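PDB 3FAW: reticulocyte binding protein from Streptococcus agalactiae COH1, which probably hydrolyses alpha-1,6-glucosidic linkages in pullulan and branched alpha-glucans such as glycogen, as a secreted, cell-wall-anchored pullulanase. Local coordinates for residues Ile66-Lys75 with Lys103-Asn112. Sequence-based numbering, arbitrary orientation.
Sequences ILKELKVTDK and KQGHFNISYN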
loop_
_atom_site.group_PDB
_atom_site.type_symbol
_atom_site.label_atom_id
_atom_site.label_comp_id
_atom_site.label_asym_id
_atom_site.label_seq_id
_atom_site.Cartn_x
_atom_site.Cartn_y
_atom_site.Cartn_z
ATOM N N ILE A 66 -34.412 14.892 -38.134
ATOM C CA ILE A 66 -33.776 15.376 -36.907
ATOM C C ILE A 66 -32.955 16.666 -37.151
ATOM O O ILE A 66 -32.875 17.526 -36.274
ATOM C CB ILE A 66 -32.934 14.247 -36.238
ATOM C CG1 ILE A 66 -32.578 14.610 -34.793
ATOM C CG2 ILE A 66 -31.691 13.918 -37.062
ATOM C CD1 ILE A 66 -31.380 13.866 -34.243
ATOM N N LEU A 67 -32.372 16.807 -38.337
ATOM C CA LEU A 67 -31.673 18.050 -38.727
ATOM C C LEU A 67 -32.580 19.178 -39.259
ATOM O O LEU A 67 -32.104 20.303 -39.442
ATOM C CB LEU A 67 -30.817 17.763 -39.991
ATOM C CG LEU A 67 -29.352 17.356 -39.967
ATOM C CD1 LEU A 67 -28.941 16.855 -41.348
ATOM C CD2 LEU A 67 -28.477 18.520 -39.536
ATOM N N LYS A 68 -33.881 18.944 -39.406
ATOM C CA LYS A 68 -34.934 19.776 -38.716
ATOM C C LYS A 68 -34.839 20.317 -37.285
ATOM O O LYS A 68 -34.583 21.513 -37.095
ATOM C CB LYS A 68 -36.342 19.200 -39.010
ATOM C CG LYS A 68 -36.454 18.476 -40.383
ATOM C CD LYS A 68 -37.640 18.921 -41.228
ATOM C CE LYS A 68 -37.880 17.967 -42.402
ATOM N NZ LYS A 68 -38.658 16.759 -41.998
ATOM N N GLU A 69 -35.074 19.473 -36.293
ATOM C CA GLU A 69 -35.367 19.953 -34.941
ATOM C C GLU A 69 -34.132 20.351 -34.125
ATOM O O GLU A 69 -34.214 21.233 -33.264
ATOM C CB GLU A 69 -36.167 18.884 -34.199
ATOM C CG GLU A 69 -36.621 19.272 -32.804
ATOM C CD GLU A 69 -37.550 20.470 -32.783
ATOM O OE1 GLU A 69 -38.321 20.653 -33.752
ATOM O OE2 GLU A 69 -37.511 21.225 -31.788
ATOM N N LEU A 70 -33.001 19.706 -34.396
ATOM C CA LEU A 70 -31.780 19.910 -33.614
ATOM C C LEU A 70 -31.145 21.275 -33.888
ATOM O O LEU A 70 -30.924 21.644 -35.044
ATOM C CB LEU A 70 -30.772 18.801 -33.926
ATOM C CG LEU A 70 -29.582 18.652 -32.977
ATOM C CD1 LEU A 70 -30.024 18.061 -31.640
ATOM C CD2 LEU A 70 -28.508 17.788 -33.618
ATOM N N LYS A 71 -30.855 22.018 -32.820
ATOM C CA LYS A 71 -30.165 23.305 -32.926
ATOM C C LYS A 71 -29.097 23.454 -31.843
ATOM O O LYS A 71 -29.275 22.998 -30.712
ATOM C CB LYS A 71 -31.163 24.463 -32.847
ATOM C CG LYS A 71 -32.047 24.585 -34.079
ATOM C CD LYS A 71 -32.983 25.779 -33.990
ATOM C CE LYS A 71 -33.956 25.801 -35.165
ATOM N NZ LYS A 71 -34.982 26.878 -35.025
ATOM N N VAL A 72 -27.989 24.093 -32.213
ATOM C CA VAL A 72 -26.862 24.325 -31.316
ATOM C C VAL A 72 -26.588 25.821 -31.211
ATOM O O VAL A 72 -26.552 26.518 -32.226
ATOM C CB VAL A 72 -25.586 23.638 -31.837
ATOM C CG1 VAL A 72 -24.415 23.895 -30.897
ATOM C CG2 VAL A 72 -25.817 22.145 -32.019
ATOM N N THR A 73 -26.398 26.312 -29.988
ATOM C CA THR A 73 -26.026 27.711 -29.773
ATOM C C THR A 73 -24.840 27.819 -28.817
ATOM O O THR A 73 -24.534 26.881 -28.078
ATOM C CB THR A 73 -27.213 28.554 -29.245
ATOM O OG1 THR A 73 -27.649 28.046 -27.980
ATOM C CG2 THR A 73 -28.382 28.528 -30.234
ATOM N N ASP A 74 -24.173 28.967 -28.854
ATOM C CA ASP A 74 -22.990 29.212 -28.029
ATOM C C ASP A 74 -23.369 29.838 -26.681
ATOM O O ASP A 74 -24.554 29.970 -26.364
ATOM C CB ASP A 74 -21.968 30.076 -28.796
ATOM C CG ASP A 74 -22.424 31.518 -29.005
ATOM O OD1 ASP A 74 -23.472 31.931 -28.458
ATOM O OD2 ASP A 74 -21.717 32.246 -29.729
ATOM N N LYS A 75 -22.359 30.221 -25.900
ATOM C CA LYS A 75 -22.564 30.784 -24.556
ATOM C C LYS A 75 -23.417 32.062 -24.525
ATOM O O LYS A 75 -24.030 32.374 -23.502
ATOM C CB LYS A 75 -21.212 31.048 -23.875
ATOM C CG LYS A 75 -20.383 32.166 -24.499
ATOM C CD LYS A 75 -19.043 32.324 -23.793
ATOM C CE LYS A 75 -18.282 33.535 -24.306
ATOM N NZ LYS A 75 -16.923 33.634 -23.701
ATOM N N LYS A 103 -13.634 28.481 -26.500
ATOM C CA LYS A 103 -13.644 29.839 -25.946
ATOM C C LYS A 103 -15.035 30.487 -26.023
ATOM O O LYS A 103 -15.348 31.389 -25.242
ATOM C CB LYS A 103 -12.606 30.711 -26.661
ATOM C CG LYS A 103 -11.163 30.263 -26.421
ATOM C CD LYS A 103 -10.166 31.189 -27.095
ATOM C CE LYS A 103 -8.744 30.952 -26.599
ATOM N NZ LYS A 103 -8.241 29.589 -26.932
ATOM N N GLN A 104 -15.854 30.022 -26.968
ATOM C CA GLN A 104 -17.251 30.449 -27.090
ATOM C C GLN A 104 -18.199 29.467 -26.395
ATOM O O GLN A 104 -19.420 29.641 -26.438
ATOM C CB GLN A 104 -17.645 30.560 -28.566
ATOM C CG GLN A 104 -16.754 31.479 -29.404
ATOM C CD GLN A 104 -16.832 32.936 -28.982
ATOM O OE1 GLN A 104 -17.874 33.413 -28.532
ATOM N NE2 GLN A 104 -15.724 33.653 -29.133
ATOM N N GLY A 105 -17.634 28.435 -25.766
ATOM C CA GLY A 105 -18.416 27.404 -25.082
ATOM C C GLY A 105 -18.757 27.850 -23.671
ATOM O O GLY A 105 -18.310 28.915 -23.245
ATOM N N HIS A 106 -19.538 27.067 -22.927
ATOM C CA HIS A 106 -20.090 25.786 -23.368
ATOM C C HIS A 106 -21.275 25.991 -24.298
ATOM O O HIS A 106 -21.903 27.050 -24.297
ATOM C CB HIS A 106 -20.550 24.966 -22.161
ATOM C CG HIS A 106 -19.447 24.609 -21.216
ATOM N ND1 HIS A 106 -19.371 25.113 -19.935
ATOM C CD2 HIS A 106 -18.374 23.798 -21.365
ATOM C CE1 HIS A 106 -18.300 24.625 -19.336
ATOM N NE2 HIS A 106 -17.679 23.822 -20.181
ATOM N N PHE A 107 -21.585 24.962 -25.078
ATOM C CA PHE A 107 -22.658 25.040 -26.061
ATOM C C PHE A 107 -23.985 24.501 -25.521
ATOM O O PHE A 107 -24.011 23.607 -24.677
ATOM C CB PHE A 107 -22.224 24.338 -27.350
ATOM C CG PHE A 107 -21.010 24.968 -27.976
ATOM C CD1 PHE A 107 -21.142 26.021 -28.868
ATOM C CD2 PHE A 107 -19.736 24.548 -27.626
ATOM C CE1 PHE A 107 -20.029 26.624 -29.423
ATOM C CE2 PHE A 107 -18.618 25.152 -28.178
ATOM C CZ PHE A 107 -18.767 26.190 -29.078
ATOM N N ASN A 108 -25.079 25.098 -25.984
ATOM C CA ASN A 108 -26.420 24.623 -25.659
ATOM C C ASN A 108 -26.971 23.794 -26.812
ATOM O O ASN A 108 -27.089 24.283 -27.938
ATOM C CB ASN A 108 -27.362 25.794 -25.372
ATOM C CG ASN A 108 -28.713 25.338 -24.836
ATOM O OD1 ASN A 108 -28.829 24.942 -23.675
ATOM N ND2 ASN A 108 -29.740 25.394 -25.681
ATOM N N ILE A 109 -27.296 22.537 -26.530
ATOM C CA ILE A 109 -27.931 21.661 -27.509
ATOM C C ILE A 109 -29.418 21.607 -27.179
ATOM O O ILE A 109 -29.787 21.427 -26.020
ATOM C CB ILE A 109 -27.334 20.236 -27.484
ATOM C CG1 ILE A 109 -25.798 20.280 -27.415
ATOM C CG2 ILE A 109 -27.785 19.450 -28.706
ATOM C CD1 ILE A 109 -25.148 21.123 -28.496
ATOM N N SER A 110 -30.269 21.777 -28.190
ATOM C CA SER A 110 -31.716 21.794 -27.972
ATOM C C SER A 110 -32.478 20.922 -28.965
ATOM O O SER A 110 -32.099 20.796 -30.129
ATOM C CB SER A 110 -32.260 23.226 -28.010
ATOM O OG SER A 110 -32.057 23.829 -29.273
ATOM N N TYR A 111 -33.561 20.333 -28.472
ATOM C CA TYR A 111 -34.389 19.418 -29.242
ATOM C C TYR A 111 -35.742 19.285 -28.546
ATOM O O TYR A 111 -35.811 18.795 -27.419
ATOM C CB TYR A 111 -33.714 18.044 -29.324
ATOM C CG TYR A 111 -34.310 17.129 -30.364
ATOM C CD1 TYR A 111 -33.816 17.115 -31.658
ATOM C CD2 TYR A 111 -35.371 16.281 -30.058
ATOM C CE1 TYR A 111 -34.354 16.288 -32.621
ATOM C CE2 TYR A 111 -35.921 15.443 -31.022
ATOM C CZ TYR A 111 -35.405 15.452 -32.305
ATOM O OH TYR A 111 -35.940 14.629 -33.271
ATOM N N ASN A 112 -36.808 19.740 -29.201
ATOM C CA ASN A 112 -38.179 19.545 -28.699
ATOM C C ASN A 112 -38.447 20.028 -27.264
ATOM O O ASN A 112 -39.188 19.377 -26.523
ATOM C CB ASN A 112 -38.554 18.057 -28.776
ATOM C CG ASN A 112 -39.036 17.641 -30.143
ATOM O OD1 ASN A 112 -38.241 17.404 -31.045
ATOM N ND2 ASN A 112 -40.354 17.521 -30.296
#
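K75 meets the turn K103-G105 where an antiparallel strand pair gives way to loops, a worked example of lysine laying its methylenes along backbone carbonyls and ending its amino group on one. Its CB and CG pass Q104 O, CG at 3.3 Å; CD moves on to G105 O, CE approaches K103 O, and NZ finishes on that same K103 O at 3.1 Å, nearly in line with the C=O. With every torsion past CG extended, the chain reaches straight along the turn. K75 N adds a bond to Q104 O. Between strands 71-73 and 108-111, K71 pairs with S110 and T73 with N108 through paired backbone bonds. K71 O takes two donors: S110 N head-on, and S110 OG from 44° above the carbonyl plane, with OG set between the backbone N and carbonyl carbon of S110 (chi1 62°). V72 lies beside I109, V72 CG1 and CG2 each 3.7 Å from I109 CD1. At the far end, E69 CG sits over the Y111 ring, 3.8 Å from the centroid, a CH-pi contact, while its OE2 accepts N112 N. In this first beta domain of the modelled chain, the chemistry implies a main-chain seam, apolar on the V72-I109 face, with side-chain-to-backbone bonds at both ends.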